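PDB 4BJI: transcription factor TAU subunit SFC1 from Schizosaccharomyces pombe, which forms part of the tauA domain of TFIIIC, which binds boxA promoter sites of tRNA and similar genes for transcription by RNA polymerase III. Local coordinates for residues T55-A58 with L59-H62; L181-E184 with K185-L189; T90-R93 with F94-P98; Q158-S161 with E162-D166; E39-E42 with A43-L47. One frame throughout, in Å; residues are numbered along the deposited sequence.

Interaction 1 of 5, residues T55-A58 with L59-H62; sequences TRRA and LLNH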
loop_
_atom_site.group_PDB
_atom_site.type_symbol
_atom_site.label_atom_id
_atom_site.label_comp_id
_atom_site.label_asym_id
_atom_site.label_seq_id
_atom_site.Cartn_x
_atom_site.Cartn_y
_atom_site.Cartn_z
ATOM N N THR A 55 -2.773 -3.065 1.724
ATOM C CA THR A 55 -2.451 -2.776 3.118
ATOM C C THR A 55 -3.572 -3.294 4.040
ATOM O O THR A 55 -4.738 -3.475 3.618
ATOM C CB THR A 55 -2.306 -1.301 3.401
ATOM O OG1 THR A 55 -3.549 -0.673 3.065
ATOM C CG2 THR A 55 -1.146 -0.713 2.585
ATOM N N ARG A 56 -3.223 -3.528 5.311
ATOM C CA ARG A 56 -4.225 -3.786 6.341
ATOM C C ARG A 56 -5.309 -2.708 6.383
ATOM O O ARG A 56 -6.512 -3.016 6.413
ATOM C CB ARG A 56 -3.538 -3.888 7.714
ATOM C CG ARG A 56 -4.515 -3.855 8.887
ATOM C CD ARG A 56 -3.742 -3.827 10.223
ATOM N NE ARG A 56 -4.643 -3.569 11.345
ATOM C CZ ARG A 56 -5.389 -4.516 11.869
ATOM N NH1 ARG A 56 -5.298 -5.743 11.380
ATOM N NH2 ARG A 56 -6.215 -4.239 12.877
ATOM N N ARG A 57 -4.917 -1.441 6.359
ATOM C CA ARG A 57 -5.901 -0.361 6.457
ATOM C C ARG A 57 -6.888 -0.384 5.285
ATOM O O ARG A 57 -8.095 -0.269 5.480
ATOM C CB ARG A 57 -5.197 0.994 6.528
ATOM C CG ARG A 57 -6.178 2.166 6.715
ATOM C CD ARG A 57 -7.166 1.950 7.870
ATOM N NE ARG A 57 -6.504 1.641 9.136
ATOM C CZ ARG A 57 -7.150 1.281 10.244
ATOM N NH1 ARG A 57 -8.474 1.179 10.245
ATOM N NH2 ARG A 57 -6.475 1.018 11.354
ATOM N N ALA A 58 -6.393 -0.553 4.064
ATOM C CA ALA A 58 -7.284 -0.606 2.914
ATOM C C ALA A 58 -8.261 -1.781 3.012
ATOM O O ALA A 58 -9.454 -1.622 2.766
ATOM C CB ALA A 58 -6.502 -0.602 1.612
ATOM N N LEU A 59 -7.790 -2.952 3.448
ATOM C CA LEU A 59 -8.698 -4.082 3.653
ATOM C C LEU A 59 -9.755 -3.810 4.723
ATOM O O LEU A 59 -10.940 -4.111 4.528
ATOM C CB LEU A 59 -7.918 -5.341 4.037
ATOM C CG LEU A 59 -7.229 -6.019 2.868
ATOM C CD1 LEU A 59 -6.230 -7.033 3.360
ATOM C CD2 LEU A 59 -8.269 -6.647 1.935
ATOM N N LEU A 60 -9.315 -3.250 5.847
ATOM C CA LEU A 60 -10.270 -3.014 6.936
ATOM C C LEU A 60 -11.402 -2.150 6.410
ATOM O O LEU A 60 -12.568 -2.344 6.801
ATOM C CB LEU A 60 -9.592 -2.315 8.099
ATOM C CG LEU A 60 -8.654 -3.141 8.970
ATOM C CD1 LEU A 60 -7.881 -2.217 9.874
ATOM C CD2 LEU A 60 -9.448 -4.173 9.767
ATOM N N ASN A 61 -11.089 -1.164 5.568
ATOM C CA ASN A 61 -12.108 -0.238 5.070
ATOM C C ASN A 61 -13.044 -0.868 4.045
ATOM O O ASN A 61 -14.054 -0.279 3.663
ATOM C CB ASN A 61 -11.453 1.038 4.558
ATOM C CG ASN A 61 -10.783 1.817 5.687
ATOM O OD1 ASN A 61 -11.150 1.670 6.857
ATOM N ND2 ASN A 61 -9.836 2.639 5.358
ATOM N N HIS A 62 -12.741 -2.096 3.642
ATOM C CA HIS A 62 -13.623 -2.859 2.770
ATOM C C HIS A 62 -14.279 -4.035 3.484
ATOM O O HIS A 62 -14.922 -4.866 2.833
ATOM C CB HIS A 62 -12.843 -3.435 1.607
ATOM C CG HIS A 62 -12.467 -2.427 0.583
ATOM N ND1 HIS A 62 -11.442 -1.513 0.752
ATOM C CD2 HIS A 62 -12.974 -2.199 -0.652
ATOM C CE1 HIS A 62 -11.360 -0.753 -0.324
ATOM N NE2 HIS A 62 -12.272 -1.149 -1.192
#

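Interaction 2 of 5, residues L181-E184 with K185-L189; sequences LMRE and KLFAL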
loop_
_atom_site.group_PDB
_atom_site.type_symbol
_atom_site.label_atom_id
_atom_site.label_comp_id
_atom_site.label_asym_id
_atom_site.label_seq_id
_atom_site.Cartn_x
_atom_site.Cartn_y
_atom_site.Cartn_z
ATOM N N LEU A 181 5.708 15.529 -2.763
ATOM C CA LEU A 181 4.406 16.204 -2.835
ATOM C C LEU A 181 3.468 15.681 -1.773
ATOM O O LEU A 181 2.806 16.452 -1.072
ATOM C CB LEU A 181 3.773 15.966 -4.181
ATOM C CG LEU A 181 4.453 16.736 -5.281
ATOM C CD1 LEU A 181 3.952 16.206 -6.598
ATOM C CD2 LEU A 181 4.152 18.216 -5.086
HETATM N N MSE A 182 3.366 14.359 -1.662
HETATM C CA MSE A 182 2.505 13.732 -0.657
HETATM C C MSE A 182 2.938 14.132 0.758
HETATM O O MSE A 182 2.094 14.451 1.618
HETATM C CB MSE A 182 2.520 12.210 -0.828
HETATM C CG MSE A 182 1.878 11.783 -2.161
HETATM SE SE MSE A 182 2.018 9.904 -2.512
HETATM C CE MSE A 182 0.802 9.307 -1.167
ATOM N N ARG A 183 4.241 14.091 1.028
ATOM C CA ARG A 183 4.741 14.402 2.368
ATOM C C ARG A 183 4.376 15.834 2.736
ATOM O O ARG A 183 3.889 16.111 3.828
ATOM C CB ARG A 183 6.248 14.216 2.428
ATOM C CG ARG A 183 6.800 14.422 3.831
ATOM C CD ARG A 183 8.306 14.367 3.780
ATOM N NE ARG A 183 8.779 15.477 2.963
ATOM C CZ ARG A 183 9.833 15.441 2.153
ATOM N NH1 ARG A 183 10.565 14.340 2.034
ATOM N NH2 ARG A 183 10.154 16.522 1.456
ATOM N N GLU A 184 4.598 16.752 1.812
ATOM C CA GLU A 184 4.283 18.163 2.071
ATOM C C GLU A 184 2.803 18.336 2.368
ATOM O O GLU A 184 2.426 19.025 3.323
ATOM C CB GLU A 184 4.645 19.024 0.873
ATOM C CG GLU A 184 4.485 20.521 1.168
ATOM C CD GLU A 184 5.527 21.018 2.167
ATOM O OE1 GLU A 184 6.697 20.540 2.125
ATOM O OE2 GLU A 184 5.158 21.811 3.047
ATOM N N LYS A 185 1.940 17.700 1.579
ATOM C CA LYS A 185 0.499 17.829 1.831
ATOM C C LYS A 185 0.163 17.223 3.197
ATOM O O LYS A 185 -0.593 17.828 3.991
ATOM C CB LYS A 185 -0.309 17.218 0.699
ATOM C CG LYS A 185 -0.224 17.974 -0.608
ATOM C CD LYS A 185 -1.394 17.683 -1.517
ATOM C CE LYS A 185 -1.297 18.471 -2.819
ATOM N NZ LYS A 185 -2.522 18.389 -3.569
ATOM N N LEU A 186 0.712 16.055 3.515
ATOM C CA LEU A 186 0.459 15.479 4.840
ATOM C C LEU A 186 0.897 16.385 6.002
ATOM O O LEU A 186 0.199 16.465 7.029
ATOM C CB LEU A 186 1.159 14.125 4.949
ATOM C CG LEU A 186 0.502 13.013 4.159
ATOM C CD1 LEU A 186 1.426 11.803 4.163
ATOM C CD2 LEU A 186 -0.848 12.644 4.748
ATOM N N PHE A 187 2.035 17.059 5.861
ATOM C CA PHE A 187 2.524 17.944 6.941
ATOM C C PHE A 187 1.381 18.851 7.364
ATOM O O PHE A 187 1.166 19.141 8.556
ATOM C CB PHE A 187 3.620 18.903 6.469
ATOM C CG PHE A 187 4.983 18.297 6.284
ATOM C CD1 PHE A 187 5.465 17.296 7.108
ATOM C CD2 PHE A 187 5.809 18.795 5.285
ATOM C CE1 PHE A 187 6.754 16.785 6.914
ATOM C CE2 PHE A 187 7.085 18.289 5.085
ATOM C CZ PHE A 187 7.558 17.285 5.904
ATOM N N ALA A 188 0.674 19.361 6.362
ATOM C CA ALA A 188 -0.368 20.345 6.587
ATOM C C ALA A 188 -1.644 19.691 7.077
ATOM O O ALA A 188 -2.228 20.120 8.064
ATOM C CB ALA A 188 -0.651 21.131 5.314
ATOM N N LEU A 189 -2.066 18.648 6.385
ATOM C CA LEU A 189 -3.314 17.971 6.717
ATOM C C LEU A 189 -3.310 17.475 8.178
ATOM O O LEU A 189 -4.329 17.562 8.856
ATOM C CB LEU A 189 -3.571 16.807 5.744
ATOM C CG LEU A 189 -3.724 17.252 4.263
ATOM C CD1 LEU A 189 -3.685 16.055 3.364
ATOM C CD2 LEU A 189 -5.041 18.064 4.064
#

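Interaction 3 of 5, residues T90-R93 with F94-P98; sequences TYTR and FGYDP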
loop_
_atom_site.group_PDB
_atom_site.type_symbol
_atom_site.label_atom_id
_atom_site.label_comp_id
_atom_site.label_asym_id
_atom_site.label_seq_id
_atom_site.Cartn_x
_atom_site.Cartn_y
_atom_site.Cartn_z
ATOM N N THR A 90 2.341 -4.314 2.745
ATOM C CA THR A 90 1.238 -4.903 2.020
ATOM C C THR A 90 1.232 -6.407 2.132
ATOM O O THR A 90 2.300 -7.050 2.190
ATOM C CB THR A 90 1.182 -4.535 0.512
ATOM O OG1 THR A 90 2.250 -5.163 -0.225
ATOM C CG2 THR A 90 1.233 -3.029 0.327
ATOM N N TYR A 91 0.023 -6.953 2.173
ATOM C CA TYR A 91 -0.246 -8.383 2.098
ATOM C C TYR A 91 -0.536 -8.732 0.664
ATOM O O TYR A 91 -1.386 -8.097 0.011
ATOM C CB TYR A 91 -1.460 -8.720 2.979
ATOM C CG TYR A 91 -1.203 -8.473 4.440
ATOM C CD1 TYR A 91 -1.393 -7.216 4.996
ATOM C CD2 TYR A 91 -0.731 -9.487 5.260
ATOM C CE1 TYR A 91 -1.100 -6.956 6.331
ATOM C CE2 TYR A 91 -0.456 -9.234 6.599
ATOM C CZ TYR A 91 -0.657 -7.960 7.115
ATOM O OH TYR A 91 -0.373 -7.665 8.453
ATOM N N THR A 92 0.198 -9.708 0.129
ATOM C CA THR A 92 0.085 -10.130 -1.279
ATOM C C THR A 92 -0.412 -11.566 -1.338
ATOM O O THR A 92 0.071 -12.439 -0.605
ATOM C CB THR A 92 1.460 -10.034 -1.952
ATOM O OG1 THR A 92 1.945 -8.677 -1.892
ATOM C CG2 THR A 92 1.369 -10.469 -3.400
ATOM N N ARG A 93 -1.362 -11.826 -2.220
ATOM C CA ARG A 93 -1.911 -13.160 -2.294
ATOM C C ARG A 93 -0.825 -14.166 -2.707
ATOM O O ARG A 93 0.098 -13.860 -3.488
ATOM C CB ARG A 93 -3.122 -13.189 -3.230
ATOM C CG ARG A 93 -2.828 -12.962 -4.689
ATOM C CD ARG A 93 -4.137 -12.975 -5.553
ATOM N NE ARG A 93 -3.829 -13.048 -6.984
ATOM C CZ ARG A 93 -4.406 -12.341 -7.961
ATOM N NH1 ARG A 93 -5.391 -11.443 -7.766
ATOM N NH2 ARG A 93 -3.950 -12.546 -9.197
ATOM N N PHE A 94 -0.906 -15.375 -2.166
ATOM C CA PHE A 94 0.105 -16.397 -2.447
ATOM C C PHE A 94 0.273 -16.576 -3.958
ATOM O O PHE A 94 -0.693 -16.543 -4.718
ATOM C CB PHE A 94 -0.285 -17.733 -1.814
ATOM C CG PHE A 94 -0.201 -17.735 -0.299
ATOM C CD1 PHE A 94 0.910 -17.250 0.363
ATOM C CD2 PHE A 94 -1.255 -18.268 0.479
ATOM C CE1 PHE A 94 0.986 -17.254 1.763
ATOM C CE2 PHE A 94 -1.177 -18.286 1.878
ATOM C CZ PHE A 94 -0.052 -17.766 2.526
ATOM N N GLY A 95 1.529 -16.718 -4.354
ATOM C CA GLY A 95 1.892 -17.016 -5.727
ATOM C C GLY A 95 1.989 -15.815 -6.643
ATOM O O GLY A 95 2.511 -15.963 -7.746
ATOM N N TYR A 96 1.506 -14.652 -6.215
ATOM C CA TYR A 96 1.588 -13.452 -7.050
ATOM C C TYR A 96 2.889 -12.722 -6.696
ATOM O O TYR A 96 3.122 -12.413 -5.522
ATOM C CB TYR A 96 0.403 -12.525 -6.802
ATOM C CG TYR A 96 0.425 -11.268 -7.649
ATOM C CD1 TYR A 96 0.076 -11.314 -8.988
ATOM C CD2 TYR A 96 0.782 -10.045 -7.132
ATOM C CE1 TYR A 96 0.105 -10.166 -9.778
ATOM C CE2 TYR A 96 0.803 -8.919 -7.892
ATOM C CZ TYR A 96 0.480 -8.980 -9.216
ATOM O OH TYR A 96 0.510 -7.824 -9.966
ATOM N N ASP A 97 3.747 -12.487 -7.691
ATOM C CA ASP A 97 5.021 -11.781 -7.495
ATOM C C ASP A 97 4.942 -10.423 -8.183
ATOM O O ASP A 97 5.066 -10.321 -9.402
ATOM C CB ASP A 97 6.187 -12.593 -8.067
ATOM C CG ASP A 97 7.534 -12.026 -7.684
ATOM O OD1 ASP A 97 7.608 -10.855 -7.254
ATOM O OD2 ASP A 97 8.527 -12.790 -7.776
ATOM N N PRO A 98 4.740 -9.353 -7.405
ATOM C CA PRO A 98 4.577 -8.020 -8.001
ATOM C C PRO A 98 5.858 -7.501 -8.606
ATOM O O PRO A 98 5.834 -6.497 -9.351
ATOM C CB PRO A 98 4.123 -7.167 -6.818
ATOM C CG PRO A 98 4.737 -7.862 -5.585
ATOM C CD PRO A 98 4.608 -9.355 -5.932
HETATM O O HOH W 1 -1.866 -15.813 -7.300
#

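Interaction 4 of 5, residues Q158-S161 with E162-D166; sequences QLRS and ECHRD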
loop_
_atom_site.group_PDB
_atom_site.type_symbol
_atom_site.label_atom_id
_atom_site.label_comp_id
_atom_site.label_asym_id
_atom_site.label_seq_id
_atom_site.Cartn_x
_atom_site.Cartn_y
_atom_site.Cartn_z
ATOM N N GLN A 158 6.512 6.609 -17.624
ATOM C CA GLN A 158 6.992 5.379 -18.222
ATOM C C GLN A 158 7.648 4.503 -17.179
ATOM O O GLN A 158 8.639 4.887 -16.572
ATOM C CB GLN A 158 7.976 5.701 -19.344
ATOM C CG GLN A 158 8.546 4.474 -20.056
ATOM C CD GLN A 158 9.482 4.818 -21.180
ATOM O OE1 GLN A 158 9.179 5.645 -22.027
ATOM N NE2 GLN A 158 10.627 4.154 -21.201
ATOM N N LEU A 159 7.115 3.305 -17.004
ATOM C CA LEU A 159 7.664 2.416 -15.969
ATOM C C LEU A 159 9.053 1.936 -16.354
ATOM O O LEU A 159 9.396 1.812 -17.548
ATOM C CB LEU A 159 6.729 1.245 -15.749
ATOM C CG LEU A 159 5.314 1.629 -15.301
ATOM C CD1 LEU A 159 4.453 0.374 -15.082
ATOM C CD2 LEU A 159 5.327 2.474 -14.065
ATOM N N ARG A 160 9.854 1.671 -15.336
ATOM C CA ARG A 160 11.155 1.019 -15.518
ATOM C C ARG A 160 10.997 -0.358 -16.098
ATOM O O ARG A 160 9.926 -0.977 -16.016
ATOM C CB ARG A 160 11.842 0.845 -14.145
ATOM C CG ARG A 160 12.040 2.132 -13.398
ATOM C CD ARG A 160 12.759 1.900 -12.068
ATOM N NE ARG A 160 14.225 1.905 -12.183
ATOM C CZ ARG A 160 15.028 0.871 -12.058
ATOM N NH1 ARG A 160 14.612 -0.375 -11.931
ATOM N NH2 ARG A 160 16.335 1.105 -12.068
ATOM N N SER A 161 12.107 -0.878 -16.632
ATOM C CA SER A 161 12.152 -2.240 -17.158
ATOM C C SER A 161 12.392 -3.320 -16.106
ATOM O O SER A 161 12.425 -4.489 -16.437
ATOM C CB SER A 161 13.247 -2.368 -18.228
ATOM O OG SER A 161 14.480 -2.405 -17.596
ATOM N N GLU A 162 12.552 -2.918 -14.857
ATOM C CA GLU A 162 12.742 -3.863 -13.745
ATOM C C GLU A 162 12.231 -3.190 -12.488
ATOM O O GLU A 162 12.235 -1.967 -12.386
ATOM C CB GLU A 162 14.221 -4.214 -13.621
ATOM C CG GLU A 162 14.526 -5.332 -12.644
ATOM C CD GLU A 162 16.009 -5.689 -12.634
ATOM O OE1 GLU A 162 16.432 -6.255 -13.652
ATOM O OE2 GLU A 162 16.673 -5.317 -11.649
ATOM N N CYS A 163 11.781 -3.997 -11.530
ATOM C CA CYS A 163 11.267 -3.498 -10.253
ATOM C C CYS A 163 12.432 -3.201 -9.304
ATOM O O CYS A 163 13.121 -4.099 -8.849
ATOM C CB CYS A 163 10.337 -4.525 -9.628
ATOM S SG CYS A 163 9.351 -3.942 -8.268
ATOM N N HIS A 164 12.662 -1.918 -9.064
ATOM C CA HIS A 164 13.765 -1.443 -8.242
ATOM C C HIS A 164 13.558 -1.703 -6.762
ATOM O O HIS A 164 12.422 -1.638 -6.260
ATOM C CB HIS A 164 13.938 0.055 -8.480
ATOM C CG HIS A 164 15.144 0.657 -7.827
ATOM N ND1 HIS A 164 15.099 1.243 -6.581
ATOM C CD2 HIS A 164 16.410 0.806 -8.270
ATOM C CE1 HIS A 164 16.298 1.695 -6.262
ATOM N NE2 HIS A 164 17.112 1.457 -7.277
ATOM N N ARG A 165 14.637 -1.984 -6.041
ATOM C CA ARG A 165 14.567 -2.357 -4.635
ATOM C C ARG A 165 13.901 -1.323 -3.734
ATOM O O ARG A 165 13.383 -1.663 -2.655
ATOM C CB ARG A 165 15.985 -2.662 -4.128
ATOM C CG ARG A 165 16.986 -1.560 -4.354
ATOM C CD ARG A 165 18.425 -2.097 -4.216
ATOM N NE ARG A 165 18.593 -2.961 -3.049
ATOM C CZ ARG A 165 19.628 -3.775 -2.873
ATOM N NH1 ARG A 165 20.574 -3.842 -3.797
ATOM N NH2 ARG A 165 19.716 -4.523 -1.779
ATOM N N ASP A 166 13.976 -0.056 -4.133
ATOM C CA ASP A 166 13.364 1.053 -3.375
ATOM C C ASP A 166 12.143 1.637 -4.095
ATOM O O ASP A 166 11.073 1.814 -3.470
ATOM C CB ASP A 166 14.351 2.193 -3.158
ATOM C CG ASP A 166 15.565 1.782 -2.366
ATOM O OD1 ASP A 166 15.428 0.945 -1.461
ATOM O OD2 ASP A 166 16.631 2.358 -2.652
#

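Interaction 5 of 5, residues E39-E42 with A43-L47; sequences EVIE and ALKPL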
loop_
_atom_site.group_PDB
_atom_site.type_symbol
_atom_site.label_atom_id
_atom_site.label_comp_id
_atom_site.label_asym_id
_atom_site.label_seq_id
_atom_site.Cartn_x
_atom_site.Cartn_y
_atom_site.Cartn_z
ATOM N N GLU A 39 -14.968 -17.158 8.440
ATOM C CA GLU A 39 -15.836 -16.111 7.900
ATOM C C GLU A 39 -14.996 -14.963 7.338
ATOM O O GLU A 39 -15.309 -14.428 6.293
ATOM C CB GLU A 39 -16.805 -15.583 8.977
ATOM C CG GLU A 39 -17.861 -14.613 8.446
ATOM C CD GLU A 39 -18.705 -13.992 9.560
ATOM O OE1 GLU A 39 -18.652 -14.487 10.705
ATOM O OE2 GLU A 39 -19.419 -13.004 9.289
ATOM N N VAL A 40 -13.928 -14.600 8.039
ATOM C CA VAL A 40 -13.070 -13.510 7.568
ATOM C C VAL A 40 -12.298 -13.925 6.338
ATOM O O VAL A 40 -12.197 -13.139 5.375
ATOM C CB VAL A 40 -12.103 -13.044 8.684
ATOM C CG1 VAL A 40 -11.306 -11.835 8.233
ATOM C CG2 VAL A 40 -12.893 -12.737 9.972
ATOM N N ILE A 41 -11.803 -15.164 6.321
ATOM C CA ILE A 41 -11.114 -15.706 5.156
ATOM C C ILE A 41 -12.027 -15.679 3.935
ATOM O O ILE A 41 -11.605 -15.244 2.846
ATOM C CB ILE A 41 -10.621 -17.132 5.445
ATOM C CG1 ILE A 41 -9.528 -17.122 6.517
ATOM C CG2 ILE A 41 -10.162 -17.809 4.141
ATOM C CD1 ILE A 41 -9.170 -18.521 7.021
ATOM N N GLU A 42 -13.289 -16.066 4.079
ATOM C CA GLU A 42 -14.214 -16.031 2.965
ATOM C C GLU A 42 -14.486 -14.624 2.441
ATOM O O GLU A 42 -14.634 -14.447 1.219
ATOM C CB GLU A 42 -15.513 -16.744 3.328
ATOM C CG GLU A 42 -15.314 -18.245 3.574
ATOM C CD GLU A 42 -14.614 -18.929 2.431
ATOM O OE1 GLU A 42 -15.062 -18.773 1.284
ATOM O OE2 GLU A 42 -13.591 -19.586 2.672
ATOM N N ALA A 43 -14.504 -13.630 3.320
ATOM C CA ALA A 43 -14.663 -12.246 2.908
ATOM C C ALA A 43 -13.416 -11.720 2.193
ATOM O O ALA A 43 -13.511 -10.864 1.298
ATOM C CB ALA A 43 -14.974 -11.392 4.107
ATOM N N LEU A 44 -12.241 -12.190 2.600
ATOM C CA LEU A 44 -10.985 -11.757 1.986
ATOM C C LEU A 44 -10.766 -12.317 0.595
ATOM O O LEU A 44 -10.145 -11.668 -0.258
ATOM C CB LEU A 44 -9.797 -12.173 2.841
ATOM C CG LEU A 44 -9.601 -11.376 4.119
ATOM C CD1 LEU A 44 -8.555 -12.043 4.990
ATOM C CD2 LEU A 44 -9.201 -9.947 3.785
ATOM N N LYS A 45 -11.259 -13.523 0.325
ATOM C CA LYS A 45 -10.956 -14.162 -0.941
ATOM C C LYS A 45 -11.309 -13.296 -2.169
ATOM O O LYS A 45 -10.455 -13.101 -3.030
ATOM C CB LYS A 45 -11.620 -15.559 -1.014
ATOM C CG LYS A 45 -10.863 -16.635 -0.188
ATOM C CD LYS A 45 -11.617 -17.947 -0.196
ATOM C CE LYS A 45 -10.826 -19.053 0.515
ATOM N NZ LYS A 45 -11.654 -20.310 0.628
ATOM N N PRO A 46 -12.552 -12.775 -2.250
ATOM C CA PRO A 46 -12.863 -11.943 -3.425
ATOM C C PRO A 46 -12.080 -10.647 -3.440
ATOM O O PRO A 46 -11.816 -10.121 -4.525
ATOM C CB PRO A 46 -14.355 -11.643 -3.277
ATOM C CG PRO A 46 -14.729 -12.073 -1.911
ATOM C CD PRO A 46 -13.750 -13.133 -1.500
ATOM N N LEU A 47 -11.717 -10.108 -2.281
ATOM C CA LEU A 47 -10.916 -8.886 -2.261
ATOM C C LEU A 47 -9.539 -9.146 -2.882
ATOM O O LEU A 47 -9.020 -8.303 -3.611
ATOM C CB LEU A 47 -10.803 -8.300 -0.850
ATOM C CG LEU A 47 -12.132 -7.801 -0.243
ATOM C CD1 LEU A 47 -12.039 -7.420 1.227
ATOM C CD2 LEU A 47 -12.674 -6.624 -1.021
#

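Interaction 1 of 5, residues T55-A58 with L59-H62
The CD1 methyl of L60 touches the guanidinium groups of both R56 and R57, four and three residues back on the short helix 56-60. This helix belongs to the helix-turn-helix family domain of the protein and follows strand 53-55, in an order of elements consistent with a winged-helix fold. Each guanidinium turns a face to the methyl, which sits off-centre over both; the nearer approach is 3.5 Å, from R57 NH1 to L60 CD1. R56 gets there with an extended chain, and its NH2 also bonds to T68 O. R57 instead folds back: the bend at chi2 (51°) brings its CD within 3.7 Å of N61 ND2, and a second at chi3 (54°) carries the head across L60. The N61 amide is held from outside, its ND2 donating to H126 and to the carbonyl of K124. A serine in place of R57 would probably leave this side of L60 CD1 and the N61 amide without their cover. At the start of the helix T55 is the N-cap, its OG1 accepting from A58 N at 3.0 Å. Further along, H62 forms an edge-to-face pair with W54, and its ND1 donates within the ring plane to A58 O, 2.8 Å away, at a nearly straight 163°.

Interaction 2 of 5, residues L181-E184 with K185-L189
A chi1 of -175° at R183 sends its CG away from the backbone N, while chi1 of -76° at F187 tips the ring back along the helix, and the two side chains end up alongside each other, pointing the same way. A bend at chi3 then turns the guanidinium of R183 to within 26° of parallel to the ring. The aliphatic part does the touching: R183 CG lies 3.6 Å from F187 CZ in an off-centre CH-pi contact, and R183 NE reaches the same CZ at 3.7 Å. The backbone oxygen R183 O lies over a ring face, toward its rim, and takes the F187 N-H at 2.9 Å. E184 comes from another direction: its carboxylate stands steeply to the ring and meets it at the edge, OE1 being 3.7 Å from F187 CD2. An alanine at F187 is likely to leave the R183 methylenes without their flat support and that chain freer to turn. The group is partly exposed on helix 172-189: F187 also touches L114, and E184 touches I203 of helix 197-205. The selenomethionine M182 and L186 both reach Y140. K185 points its NZ to D147 in a salt bridge. For F187, an acid at the C-H edge suits the slightly positive ring hydrogens, so the contact is probably favourable electrostatically as well as by packing.

Interaction 3 of 5, residues T90-R93 with F94-P98
T92 and Y96 make the tight side of a type II beta turn, R93 to Y96, that leads the chain out of strand 90-93 in the helix-turn-helix family domain. The T92 CG2 methyl comes in at the edge of the Y96 ring, 3.8 Å from CD2, the two side chains crossing at about a right angle. The same methyl rests 3.4 Å from Y96 O, whose own partner is the hydroxyl of Y80, and P98 CD follows at 4.3 Å. Pointing CG2 this way turns T92 OG1 to W82 NE1, so both branches are used. The turn is closed by Y96 N donating to R93 O at 3.2 Å. G95, in its third position, has the positive phi (84°) that glycine takes readily.

The other side is looser. R93 CG comes to 3.9 Å from Y96 CB, and beyond it the guanidinium stands oblique to the Y96 ring, the planes 61° apart. Y96 OH goes to D101. R93 has two conformers; in the one given, NH1 bonds to F48 O and NE has a weak, doubtful link to a water. The bond that same water gives to F94 O, at 2.9 Å, is sound.

Interaction 4 of 5, residues Q158-S161 with E162-D166
R160 NH1 donates to the carbonyl oxygen E162 O at 2.9 Å, so that an arginine reaches forward to the backbone two residues ahead in the loop between helices 151-155 and 172-189. The bond is bent, with 144° at the hydrogen: E162 O lies close to the plane of the guanidinium, but the nitrogen sits well above the carbonyl plane. A bend at chi3 (87°) in the R160 chain curls its head over to this oxygen. H164 CB then covers a face of the guanidinium near its rim, 3.5 Å from NH1, while the imidazole stands steeply to it, planes 72° apart. The ring is held at ND1, which bonds to the backbone N of T167. R160 also pairs with W169 through the backbone, and the buried C163 packs on W169 and M17. The acid of E162 stays apart, OE2 being 5.4 Å from R160 NH1. Of the imidazole atoms, CD2 comes nearest the arginine, 3.8 Å from R160 NH2.

Interaction 5 of 5, residues E39-E42 with A43-L47
The backbone runs as regular helix through A43, L44 and K45, whose N-H groups bond to the oxygens of E39, V40 and I41, but the next turn is kinked at P46, which has no N-H to give to E42 O. The proline ring instead presses its CD to 3.1 Å from that oxygen. One turn apart on the solvent side, E42 and K45 lie side by side, pointing the same way. K45 is extended to its tip; E42 is bent at chi2 (-53°), which folds the carboxylate over so that OE2 accepts from K45 NZ through its syn lone pair at 2.9 Å in a salt bridge. OE2 also accepts from Q38 NE2, so two donors share it. The lysine stem is not idle either: its CE lies 3.9 Å from I41 CG2. This is helix 35-50, in the helix-turn-helix family domain, and another flank of it belongs to the core. There V40 CG1 and L44 CD1 meet loosely at 4.3 Å, both side chains resting on A74 of helix 71-74, and L44 reaches L59 of helix 56-60 as well. In the conformer given, E39 OE2 is hydrogen-bonded to Y67 OH.

How the interactions relate
Along the chain the order is interaction 5, 1, 3, 4, 2. The first three share the helix-turn-helix family domain: helix 35-50 packs on helix 56-60 where L59 CD2 meets L44 CD2 and L47 CD1, and strand 90-93 runs antiparallel beside strand 53-55, so T55 meets T90. Their centres lie about 12 to 15 Å apart. Interaction 4 sits in a loop whose nearest atoms come within about 4 Å of interaction 3 without touching it. Interaction 2, on helix 172-189, is remote, its centre about 34 Å from that of interaction 5 and on the opposite side of the chain's centre. The DNA-binding fragment thus sets a compact helix-and-sheet unit beside a later part that includes helix 172-189.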